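Local coordinates for insecticidal crystal protein Cry35Ab1 (Bacillus thuringiensis, PDB 4JP0) that forms one component of a binary insecticidal toxin active on western corn rootworm larvae, with the midgut epithelium as its probable target, at residues V69-N74 with N86-W91; S104-V109 with I121-E126; L45-F50 with Y57-Y62; S80-T85 with T268-T273. All coordinates share one frame; numbering follows the deposited sequence.

Contact 1 (V69-N74 with N86-W91); sequences VWNVNN and NSIQKW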
# COMPACT_ATOMS: atom_id res chain seq x y z
N VAL A 69 17.84 -5.98 -9.79
CA VAL A 69 18.00 -6.76 -8.59
C VAL A 69 18.57 -8.15 -8.86
O VAL A 69 18.48 -8.67 -9.98
CB VAL A 69 16.63 -6.95 -7.88
CG1 VAL A 69 15.95 -5.56 -7.65
CG2 VAL A 69 15.70 -7.81 -8.72
N TRP A 70 19.13 -8.77 -7.83
CA TRP A 70 19.70 -10.09 -8.05
C TRP A 70 18.62 -11.04 -8.57
O TRP A 70 17.48 -11.10 -8.06
CB TRP A 70 20.34 -10.66 -6.77
CG TRP A 70 21.66 -10.06 -6.38
CD1 TRP A 70 22.22 -8.86 -6.77
CD2 TRP A 70 22.58 -10.65 -5.48
NE1 TRP A 70 23.44 -8.68 -6.13
CE2 TRP A 70 23.68 -9.77 -5.35
CE3 TRP A 70 22.58 -11.84 -4.76
CZ2 TRP A 70 24.77 -10.07 -4.54
CZ3 TRP A 70 23.67 -12.12 -3.95
CH2 TRP A 70 24.74 -11.24 -3.85
N ASN A 71 19.01 -11.83 -9.56
CA ASN A 71 18.08 -12.63 -10.29
C ASN A 71 18.77 -13.92 -10.66
O ASN A 71 19.87 -13.90 -11.16
CB ASN A 71 17.70 -11.84 -11.55
CG ASN A 71 16.76 -12.59 -12.48
OD1 ASN A 71 15.53 -12.50 -12.32
ND2 ASN A 71 17.32 -13.25 -13.51
N VAL A 72 18.13 -15.05 -10.35
CA VAL A 72 18.76 -16.33 -10.58
C VAL A 72 18.30 -16.96 -11.88
O VAL A 72 17.09 -17.10 -12.12
CB VAL A 72 18.45 -17.30 -9.44
CG1 VAL A 72 19.07 -18.69 -9.68
CG2 VAL A 72 18.91 -16.70 -8.11
N ASN A 73 19.26 -17.34 -12.71
CA ASN A 73 18.94 -18.07 -13.94
C ASN A 73 19.92 -19.22 -14.05
O ASN A 73 21.12 -18.99 -14.08
CB ASN A 73 19.14 -17.19 -15.15
CG ASN A 73 18.11 -16.12 -15.28
OD1 ASN A 73 18.45 -14.93 -15.49
ND2 ASN A 73 16.84 -16.51 -15.24
N ASN A 74 19.42 -20.44 -14.09
CA ASN A 74 20.33 -21.58 -14.24
C ASN A 74 21.55 -21.55 -13.31
O ASN A 74 22.69 -21.68 -13.74
CB ASN A 74 20.76 -21.67 -15.71
CG ASN A 74 19.56 -21.89 -16.65
OD1 ASN A 74 18.73 -22.77 -16.40
ND2 ASN A 74 19.46 -21.10 -17.72
N ASN A 86 8.08 -12.64 -9.79
CA ASN A 86 9.18 -13.53 -10.12
C ASN A 86 9.90 -14.07 -8.88
O ASN A 86 10.71 -13.37 -8.27
CB ASN A 86 10.21 -12.83 -11.00
CG ASN A 86 11.08 -13.81 -11.74
OD1 ASN A 86 11.06 -15.00 -11.43
ND2 ASN A 86 11.80 -13.33 -12.76
N SER A 87 9.62 -15.34 -8.55
CA SER A 87 10.13 -15.96 -7.32
C SER A 87 11.65 -16.03 -7.27
O SER A 87 12.25 -16.02 -6.19
CB SER A 87 9.52 -17.35 -7.11
OG SER A 87 10.22 -18.36 -7.82
N ILE A 88 12.28 -16.08 -8.44
CA ILE A 88 13.73 -16.21 -8.52
C ILE A 88 14.46 -14.96 -8.14
O ILE A 88 15.67 -14.89 -8.34
CB ILE A 88 14.16 -16.53 -9.94
CG1 ILE A 88 13.80 -15.33 -10.84
CG2 ILE A 88 13.56 -17.86 -10.41
CD1 ILE A 88 14.58 -15.27 -12.21
N GLN A 89 13.75 -13.92 -7.69
CA GLN A 89 14.46 -12.75 -7.21
C GLN A 89 14.35 -12.63 -5.69
O GLN A 89 14.81 -11.66 -5.12
CB GLN A 89 13.91 -11.50 -7.88
CG GLN A 89 14.17 -11.49 -9.39
CD GLN A 89 13.49 -10.34 -10.08
OE1 GLN A 89 12.65 -9.67 -9.49
NE2 GLN A 89 13.83 -10.11 -11.33
N LYS A 90 13.71 -13.61 -5.05
CA LYS A 90 13.54 -13.54 -3.57
C LYS A 90 14.64 -14.28 -2.79
O LYS A 90 15.04 -15.39 -3.16
CB LYS A 90 12.17 -14.10 -3.16
CG LYS A 90 10.97 -13.37 -3.81
CD LYS A 90 9.65 -13.82 -3.15
CE LYS A 90 9.29 -15.20 -3.62
NZ LYS A 90 7.95 -15.75 -3.07
N TRP A 91 15.11 -13.69 -1.71
CA TRP A 91 16.21 -14.28 -0.94
C TRP A 91 15.88 -14.38 0.53
O TRP A 91 15.06 -13.60 1.05
CB TRP A 91 17.48 -13.40 -1.10
CG TRP A 91 17.86 -13.25 -2.54
CD1 TRP A 91 17.40 -12.33 -3.42
CD2 TRP A 91 18.73 -14.11 -3.27
NE1 TRP A 91 17.94 -12.54 -4.66
CE2 TRP A 91 18.77 -13.63 -4.60
CE3 TRP A 91 19.50 -15.23 -2.93
CZ2 TRP A 91 19.55 -14.23 -5.59
CZ3 TRP A 91 20.28 -15.82 -3.91
CH2 TRP A 91 20.28 -15.34 -5.22
O HOH W 1 16.73 -9.87 -5.53
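The QxW motif of ricin B-type beta-trefoils supplies Gln89 and Trp91 to this contact, and strand 69-73 meets both. Trp91 offers one indole face to the edge of Trp70: the six-membered rings form a T-shaped pair, centroids 5.6 Å apart and planes at 84°. Beside it, the branch methyl Val72 CG2 reaches Trp91 CH2 at 3.5 Å, approaching obliquely. A bulky flat ring suits a buried place where an aromatic edge and a methyl group must both find surface. The amide end of Gln89, extended beyond CG, meets Asn71: Gln89 NE2 lies 3.1 Å from Asn71 OD1, with the two amide planes 73° apart, while the amide also binds Ser83 N through OE1 and Thr81 O through NE2. The 3-10 segment 87-89 adds a backbone bond, Val72 N to Ile88 O at 3.2 Å. At the edge of the Trp91 indole, in its plane, a water gives hydrogen bonds to Trp70 O, 2.9 Å away, and to Gln89 O at 2.7 Å, and weakly accepts from Trp91 NE1. With both ends of the Gln89 amide engaged, its orientation is defined, O to Ser83 and N to Asn71 and Thr81, and a buried polar group is paid for by hydrogen bonds.

Contact 2 (S104-V109 with I121-E126); sequences SDNGKV and IRLTDE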
# COMPACT_ATOMS: atom_id res chain seq x y z
N SER A 104 18.50 -18.70 -2.06
CA SER A 104 17.48 -18.37 -3.06
C SER A 104 16.12 -18.99 -2.70
O SER A 104 16.03 -19.98 -1.95
CB SER A 104 17.92 -18.88 -4.44
OG SER A 104 16.84 -18.82 -5.38
N ASP A 105 15.06 -18.39 -3.22
CA ASP A 105 13.73 -18.97 -3.12
C ASP A 105 13.70 -20.42 -3.61
O ASP A 105 12.87 -21.20 -3.14
CB ASP A 105 12.73 -18.20 -4.00
CG ASP A 105 11.32 -18.64 -3.74
OD1 ASP A 105 10.71 -19.35 -4.59
OD2 ASP A 105 10.77 -18.36 -2.66
N ASN A 106 14.59 -20.77 -4.53
CA ASN A 106 14.63 -22.13 -5.03
C ASN A 106 15.31 -23.13 -4.08
O ASN A 106 15.45 -24.31 -4.39
CB ASN A 106 15.23 -22.19 -6.44
CG ASN A 106 16.72 -22.02 -6.45
OD1 ASN A 106 17.37 -21.91 -5.41
ND2 ASN A 106 17.29 -21.99 -7.65
N GLY A 107 15.75 -22.63 -2.92
CA GLY A 107 16.35 -23.47 -1.91
C GLY A 107 17.87 -23.63 -1.96
O GLY A 107 18.48 -24.13 -0.98
N LYS A 108 18.48 -23.26 -3.08
CA LYS A 108 19.95 -23.34 -3.19
C LYS A 108 20.58 -22.12 -2.52
O LYS A 108 19.89 -21.14 -2.26
CB LYS A 108 20.39 -23.42 -4.65
CG LYS A 108 19.77 -24.67 -5.34
CD LYS A 108 20.32 -24.93 -6.74
CE LYS A 108 19.29 -25.68 -7.60
NZ LYS A 108 19.86 -26.10 -8.92
N VAL A 109 21.89 -22.17 -2.28
CA VAL A 109 22.53 -21.10 -1.54
C VAL A 109 23.71 -20.55 -2.32
O VAL A 109 24.33 -21.26 -3.12
CB VAL A 109 22.98 -21.56 -0.11
CG1 VAL A 109 21.79 -22.10 0.74
CG2 VAL A 109 24.12 -22.64 -0.19
N ILE A 121 30.50 -16.86 -8.85
CA ILE A 121 29.53 -17.10 -7.77
C ILE A 121 28.34 -17.83 -8.40
O ILE A 121 27.91 -17.51 -9.50
CB ILE A 121 29.17 -15.80 -7.02
CG1 ILE A 121 28.18 -16.04 -5.85
CG2 ILE A 121 28.53 -14.79 -7.94
CD1 ILE A 121 28.01 -14.71 -5.05
N ARG A 122 27.87 -18.87 -7.73
CA ARG A 122 26.80 -19.72 -8.25
C ARG A 122 25.86 -20.11 -7.12
O ARG A 122 26.17 -19.88 -5.97
CB ARG A 122 27.44 -21.01 -8.75
CG ARG A 122 28.34 -20.87 -10.02
CD ARG A 122 27.53 -20.43 -11.26
NE ARG A 122 28.30 -20.34 -12.52
CZ ARG A 122 28.86 -19.25 -12.99
NH1 ARG A 122 28.79 -18.11 -12.30
NH2 ARG A 122 29.47 -19.28 -14.17
N LEU A 123 24.69 -20.68 -7.45
CA LEU A 123 23.81 -21.21 -6.45
C LEU A 123 24.05 -22.70 -6.49
O LEU A 123 24.15 -23.28 -7.59
CB LEU A 123 22.34 -20.97 -6.82
CG LEU A 123 21.90 -19.51 -6.63
CD1 LEU A 123 20.48 -19.43 -7.11
CD2 LEU A 123 21.95 -19.18 -5.14
N THR A 124 24.21 -23.31 -5.32
CA THR A 124 24.24 -24.77 -5.26
C THR A 124 23.67 -25.27 -3.93
O THR A 124 23.24 -24.49 -3.08
CB THR A 124 25.61 -25.34 -5.57
OG1 THR A 124 25.46 -26.74 -5.82
CG2 THR A 124 26.49 -25.24 -4.35
N ASP A 125 23.60 -26.58 -3.78
CA ASP A 125 22.97 -27.13 -2.59
C ASP A 125 23.80 -26.85 -1.35
O ASP A 125 25.02 -26.90 -1.38
CB ASP A 125 22.78 -28.61 -2.81
CG ASP A 125 22.27 -28.89 -4.19
OD1 ASP A 125 21.07 -28.67 -4.44
OD2 ASP A 125 23.01 -29.30 -5.11
N GLU A 126 23.12 -26.54 -0.24
CA GLU A 126 23.83 -26.23 0.99
C GLU A 126 24.53 -27.46 1.57
O GLU A 126 23.95 -28.58 1.62
CB GLU A 126 22.87 -25.63 2.02
CG GLU A 126 23.65 -25.14 3.25
CD GLU A 126 22.83 -24.36 4.25
OE1 GLU A 126 21.63 -24.10 4.02
OE2 GLU A 126 23.40 -24.00 5.29
O HOH W 2 20.26 -26.20 -0.49
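Leu123 is the first residue of strand 121-124 to press on the turn at 104-109. Its CB lies 3.8 Å from Lys108 CB, and the side chain forks at CG: CD1 rests 3.7 Å from Ser104 CB, whereas CD2 sits 3.6 Å from Val109 C. A branched apolar side chain is apt here, since one methyl covers the start of the turn and the other the first residue of strand 109-112. Thr124 and Val109 form an antiparallel hydrogen-bonded pair. Val109 N gives a nearly straight bond to Thr124 O (2.8 Å, 172° at the hydrogen), and Thr124 N returns one to Val109 O at 3.0 Å. Val109 has CG1 anti to the carbonyl carbon (chi1 -58°), which turns CG2 to Thr124 O and Glu126 CA. Asp125 OD1 is 5.3 Å from Lys108 NZ, too far to touch, and the lysine makes its salt bridge with Asp75. A water bridges the two segments, donating to Gly107 O and accepting from Glu126 N at 2.9 Å. Glu126 CB packs 3.9 Å from Val109 CG1, and its carboxylate forms a salt bridge with Lys94.

Within the facing loop a type I turn runs from Ser104 to Gly107, an ST turn joins Ser104 OG to Asn106 N, and an Asx turn joins Asn106 OD1 to Lys108 N; Gly107 takes the positive phi (92°) that glycine tolerates well.

In the ricin B-type beta-trefoil this loop links strand 99-104 to strand 109-112, which runs antiparallel to 121-124, and Val72 of strand 69-73 packs on both Ser104 and Leu123.

Contact 3 (L45-F50 with Y57-Y62); sequences LKWFLF and YIITSY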
# COMPACT_ATOMS: atom_id res chain seq x y z
N LEU A 45 29.93 -2.48 -6.09
CA LEU A 45 29.92 -3.43 -4.96
C LEU A 45 28.83 -3.13 -3.94
O LEU A 45 28.81 -3.75 -2.87
CB LEU A 45 31.26 -3.37 -4.20
CG LEU A 45 32.56 -3.43 -5.00
CD1 LEU A 45 33.80 -3.46 -4.10
CD2 LEU A 45 32.53 -4.62 -5.89
N LYS A 46 27.92 -2.20 -4.26
CA LYS A 46 26.97 -1.68 -3.27
C LYS A 46 25.61 -2.27 -3.50
O LYS A 46 25.10 -2.16 -4.61
CB LYS A 46 26.87 -0.16 -3.35
CG LYS A 46 28.14 0.56 -2.86
CD LYS A 46 27.98 2.08 -2.91
CE LYS A 46 29.30 2.78 -2.59
NZ LYS A 46 29.12 4.26 -2.40
N TRP A 47 25.03 -2.81 -2.43
CA TRP A 47 23.75 -3.51 -2.51
C TRP A 47 22.77 -2.96 -1.46
O TRP A 47 23.18 -2.60 -0.35
CB TRP A 47 23.96 -5.03 -2.30
CG TRP A 47 24.97 -5.53 -3.20
CD1 TRP A 47 26.25 -5.92 -2.88
CD2 TRP A 47 24.85 -5.66 -4.61
NE1 TRP A 47 26.92 -6.28 -4.02
CE2 TRP A 47 26.09 -6.10 -5.10
CE3 TRP A 47 23.81 -5.40 -5.53
CZ2 TRP A 47 26.33 -6.30 -6.48
CZ3 TRP A 47 24.04 -5.61 -6.90
CH2 TRP A 47 25.29 -6.08 -7.35
N PHE A 48 21.50 -2.85 -1.85
CA PHE A 48 20.46 -2.37 -0.92
C PHE A 48 19.44 -3.46 -0.72
O PHE A 48 18.93 -4.04 -1.71
CB PHE A 48 19.79 -1.11 -1.48
CG PHE A 48 19.09 -0.29 -0.44
CD1 PHE A 48 19.72 0.82 0.10
CD2 PHE A 48 17.80 -0.61 -0.02
CE1 PHE A 48 19.09 1.59 1.07
CE2 PHE A 48 17.17 0.16 0.97
CZ PHE A 48 17.82 1.27 1.50
N LEU A 49 19.18 -3.80 0.53
CA LEU A 49 18.23 -4.85 0.83
C LEU A 49 16.86 -4.24 1.05
O LEU A 49 16.73 -3.29 1.81
CB LEU A 49 18.61 -5.54 2.13
CG LEU A 49 19.96 -6.24 2.19
CD1 LEU A 49 20.05 -7.02 3.52
CD2 LEU A 49 20.10 -7.16 1.00
N PHE A 50 15.85 -4.75 0.35
CA PHE A 50 14.45 -4.37 0.67
C PHE A 50 13.72 -5.58 1.25
O PHE A 50 13.87 -6.70 0.75
CB PHE A 50 13.72 -3.90 -0.57
CG PHE A 50 14.18 -2.53 -1.06
CD1 PHE A 50 14.88 -2.41 -2.24
CD2 PHE A 50 13.91 -1.39 -0.34
CE1 PHE A 50 15.25 -1.17 -2.72
CE2 PHE A 50 14.31 -0.14 -0.81
CZ PHE A 50 14.98 -0.04 -2.01
N TYR A 57 13.93 -11.09 1.28
CA TYR A 57 14.50 -9.84 0.83
C TYR A 57 14.67 -9.80 -0.67
O TYR A 57 14.78 -10.86 -1.31
CB TYR A 57 15.92 -9.68 1.38
CG TYR A 57 16.00 -9.71 2.87
CD1 TYR A 57 16.19 -10.90 3.55
CD2 TYR A 57 15.84 -8.55 3.61
CE1 TYR A 57 16.26 -10.94 4.91
CE2 TYR A 57 15.91 -8.58 4.98
CZ TYR A 57 16.13 -9.79 5.63
OH TYR A 57 16.19 -9.86 7.01
N ILE A 58 14.74 -8.57 -1.20
CA ILE A 58 15.12 -8.33 -2.59
C ILE A 58 16.49 -7.66 -2.48
O ILE A 58 16.67 -6.73 -1.68
CB ILE A 58 14.15 -7.35 -3.28
CG1 ILE A 58 12.73 -7.95 -3.33
CG2 ILE A 58 14.65 -7.05 -4.69
CD1 ILE A 58 12.67 -9.30 -4.11
N ILE A 59 17.47 -8.13 -3.24
CA ILE A 59 18.81 -7.53 -3.18
C ILE A 59 19.00 -6.65 -4.44
O ILE A 59 19.02 -7.15 -5.60
CB ILE A 59 19.87 -8.64 -3.14
CG1 ILE A 59 19.58 -9.60 -1.96
CG2 ILE A 59 21.29 -8.01 -3.12
CD1 ILE A 59 20.59 -10.81 -1.84
N THR A 60 19.17 -5.34 -4.20
CA THR A 60 19.11 -4.36 -5.28
C THR A 60 20.44 -3.72 -5.55
O THR A 60 21.12 -3.32 -4.60
CB THR A 60 18.15 -3.25 -4.88
OG1 THR A 60 16.87 -3.83 -4.54
CG2 THR A 60 17.90 -2.25 -6.05
N SER A 61 20.80 -3.63 -6.81
CA SER A 61 22.06 -2.95 -7.16
C SER A 61 21.87 -1.46 -6.80
O SER A 61 20.98 -0.76 -7.34
CB SER A 61 22.34 -3.12 -8.65
OG SER A 61 23.65 -2.69 -8.93
N TYR A 62 22.73 -0.96 -5.93
CA TYR A 62 22.48 0.38 -5.40
C TYR A 62 22.93 1.47 -6.33
O TYR A 62 24.11 1.75 -6.43
CB TYR A 62 23.11 0.53 -4.01
CG TYR A 62 22.84 1.88 -3.36
CD1 TYR A 62 21.59 2.17 -2.84
CD2 TYR A 62 23.83 2.85 -3.30
CE1 TYR A 62 21.34 3.41 -2.24
CE2 TYR A 62 23.59 4.07 -2.71
CZ TYR A 62 22.35 4.36 -2.20
OH TYR A 62 22.13 5.57 -1.57
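Phe48 and Thr60 form a hydrogen-bonded pair near the middle of the antiparallel hairpin built from strands 43-52 and 56-61. Backbone bonds come first. Phe48 N reaches Thr60 O at 2.8 Å and Thr60 N answers to Phe48 O; Phe50 and Ile58 repeat the pattern, with Phe50 N 3.0 Å from Ile58 O. A fifth bond, Tyr62 N to Lys46 O at 3.0 Å, carries the ladder one residue past the end of strand 56-61.

Aromatic contacts follow. Phe48 and Tyr62 meet rim to rim, planes only 17° apart, with the two CD1 atoms at 3.7 Å; neither covers the other's face. Both have CG anti to the backbone N (chi1 -160° and -177°), which brings the two rings alongside each other. On the face of the sheet that carries Phe48, Phe50 presents its ring edge to Thr60, Phe50 CD1 standing 3.4 Å from Thr60 OG1. Trp47 belongs to the opposite face, where its CZ3 lies 3.5 Å from Ser61 CB, a side chain small enough to admit the indole.

Aliphatic packing continues on that face: Leu49 and Ile59 run side by side, Leu49 CD2 3.9 Å from Ile59 CG1.

Within the trefoil, Trp47 NE1 hydrogen-bonds Ala19 O and the indole stacks edge-to-face with Trp70, while Leu49 touches Tyr8 of strand 6-12. From the face of Phe48 and Phe50 the packing continues to helix 193-199, whose Ile197 touches Phe50, Thr60 and Tyr62.

Contact 4 (S80-T85 with T268-T273); sequences STYSST and TDEIKT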
# COMPACT_ATOMS: atom_id res chain seq x y z
N SER A 80 18.46 -8.17 -12.87
CA SER A 80 17.39 -7.98 -13.85
C SER A 80 16.32 -7.06 -13.28
O SER A 80 16.24 -6.84 -12.07
CB SER A 80 16.70 -9.32 -14.19
OG SER A 80 17.60 -10.30 -14.67
N THR A 81 15.48 -6.54 -14.15
CA THR A 81 14.38 -5.70 -13.68
C THR A 81 13.52 -6.41 -12.62
O THR A 81 13.04 -7.53 -12.83
CB THR A 81 13.51 -5.33 -14.88
OG1 THR A 81 14.31 -4.62 -15.84
CG2 THR A 81 12.41 -4.34 -14.48
N TYR A 82 13.27 -5.73 -11.50
CA TYR A 82 12.48 -6.31 -10.46
C TYR A 82 11.13 -6.69 -10.98
O TYR A 82 10.51 -5.94 -11.74
CB TYR A 82 12.29 -5.32 -9.29
CG TYR A 82 11.32 -5.83 -8.26
CD1 TYR A 82 11.57 -7.02 -7.56
CD2 TYR A 82 10.14 -5.15 -7.99
CE1 TYR A 82 10.69 -7.52 -6.61
CE2 TYR A 82 9.25 -5.63 -7.04
CZ TYR A 82 9.52 -6.82 -6.36
OH TYR A 82 8.65 -7.28 -5.42
N SER A 83 10.69 -7.88 -10.61
CA SER A 83 9.33 -8.29 -10.91
C SER A 83 8.70 -8.88 -9.64
O SER A 83 9.26 -9.86 -9.10
CB SER A 83 9.32 -9.36 -11.99
OG SER A 83 8.04 -9.99 -11.99
N SER A 84 7.56 -8.32 -9.19
CA SER A 84 6.97 -8.80 -7.94
C SER A 84 6.30 -10.16 -8.10
O SER A 84 5.83 -10.74 -7.14
CB SER A 84 6.02 -7.77 -7.29
OG SER A 84 4.84 -7.60 -8.06
N THR A 85 6.31 -10.70 -9.32
CA THR A 85 5.75 -12.01 -9.53
C THR A 85 6.81 -13.03 -9.89
O THR A 85 6.48 -14.16 -10.24
CB THR A 85 4.63 -11.95 -10.60
OG1 THR A 85 5.08 -11.22 -11.75
CG2 THR A 85 3.46 -11.11 -10.08
N THR A 268 3.65 -4.56 -6.23
CA THR A 268 3.78 -4.75 -4.79
C THR A 268 3.25 -6.10 -4.32
O THR A 268 2.94 -6.27 -3.12
CB THR A 268 3.01 -3.63 -4.07
OG1 THR A 268 1.75 -3.43 -4.74
CG2 THR A 268 3.73 -2.28 -4.21
N ASP A 269 3.14 -7.07 -5.22
CA ASP A 269 2.59 -8.35 -4.84
C ASP A 269 3.30 -8.97 -3.66
O ASP A 269 2.71 -9.64 -2.89
CB ASP A 269 2.55 -9.37 -5.98
CG ASP A 269 1.64 -10.52 -5.66
OD1 ASP A 269 0.45 -10.26 -5.53
OD2 ASP A 269 2.09 -11.63 -5.46
N GLU A 270 4.59 -8.73 -3.56
CA GLU A 270 5.36 -9.36 -2.52
C GLU A 270 5.28 -8.67 -1.17
O GLU A 270 5.93 -9.12 -0.23
CB GLU A 270 6.83 -9.56 -2.95
CG GLU A 270 7.00 -10.68 -3.97
CD GLU A 270 8.31 -10.60 -4.74
OE1 GLU A 270 8.98 -9.56 -4.70
OE2 GLU A 270 8.65 -11.56 -5.43
N ILE A 271 4.53 -7.57 -1.09
CA ILE A 271 4.33 -6.94 0.21
C ILE A 271 2.84 -6.86 0.54
O ILE A 271 2.40 -6.07 1.39
CB ILE A 271 5.01 -5.53 0.31
CG1 ILE A 271 4.45 -4.57 -0.75
CG2 ILE A 271 6.56 -5.67 0.17
CD1 ILE A 271 4.67 -3.09 -0.42
N LYS A 272 2.04 -7.66 -0.15
CA LYS A 272 0.60 -7.62 0.11
C LYS A 272 0.16 -7.83 1.56
O LYS A 272 -0.84 -7.25 2.00
CB LYS A 272 -0.18 -8.59 -0.81
CG LYS A 272 0.10 -10.04 -0.54
CD LYS A 272 -0.54 -10.93 -1.63
CE LYS A 272 0.39 -12.09 -2.01
NZ LYS A 272 -0.47 -13.23 -2.47
N THR A 273 0.89 -8.65 2.30
CA THR A 273 0.56 -8.87 3.71
C THR A 273 0.82 -7.59 4.49
O THR A 273 0.04 -7.20 5.37
CB THR A 273 1.41 -10.00 4.29
OG1 THR A 273 0.97 -11.24 3.72
CG2 THR A 273 1.17 -10.18 5.78
O HOH W 3 6.42 -6.36 -3.92
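Glu270 and Tyr82 approach from opposite directions, and the glutamate can be followed atom by atom. Its CB lies 3.8 Å from Tyr82 OH. CG, anti to the carbonyl carbon (chi1 -74°), passes 3.4 Å from Ser84 O, and the chain then stays extended so that CD stands 3.4 Å from Tyr82 OH. At the tip OE1 accepts a hydrogen bond from Tyr82 OH, meeting the tyrosine at its ring edge with ring and carboxylate planes 53° apart. The modelled length, 2.4 Å between OH and OE1, is very short and its exact value doubtful. OE2 stands 3.4 Å from Ser84 O, two acceptors that form no hydrogen bond, and the aliphatic chain of Lys90 packs against it. A long acid opposite a phenol suits a join in which each group must span some distance. A water gives a hydrogen bond to Tyr82 OH at 2.8 Å and accepts weakly from Glu270 N, tying the hydroxyl to backbone. Nearby, Asp269 N makes a weak bond to Ser84 OG, 3.4 Å away; that hydroxyl also bonds Gly266 O. The arrangement joins a loop of the lectin-like region to the turn before helix 272-279, consistent with an interdomain interface in this toxin_10 protein.

Overall arrangement
From the N terminus, contact 3 closes first, as the hairpin of strands 43-52 and 56-61. Strand 69-73 follows, and contact 1 brings 86-91 back to it, closing a second loop in series; backbone bonds between Trp70 and Ile59 and between Tyr57 and Trp91 join the two. Residues 80-85, within the loop of contact 1, meet 268-273, so contact 4 crosses contact 1 and closes a long excursion of the chain from 85 to 268. Contact 2, a third closure, falls inside that excursion; it touches contact 1 but stays about 8 Å, nearest atoms, from contacts 3 and 4. Contacts 1 to 3 lie within the lectin-like trefoil, and contact 4 joins it to the toxin region.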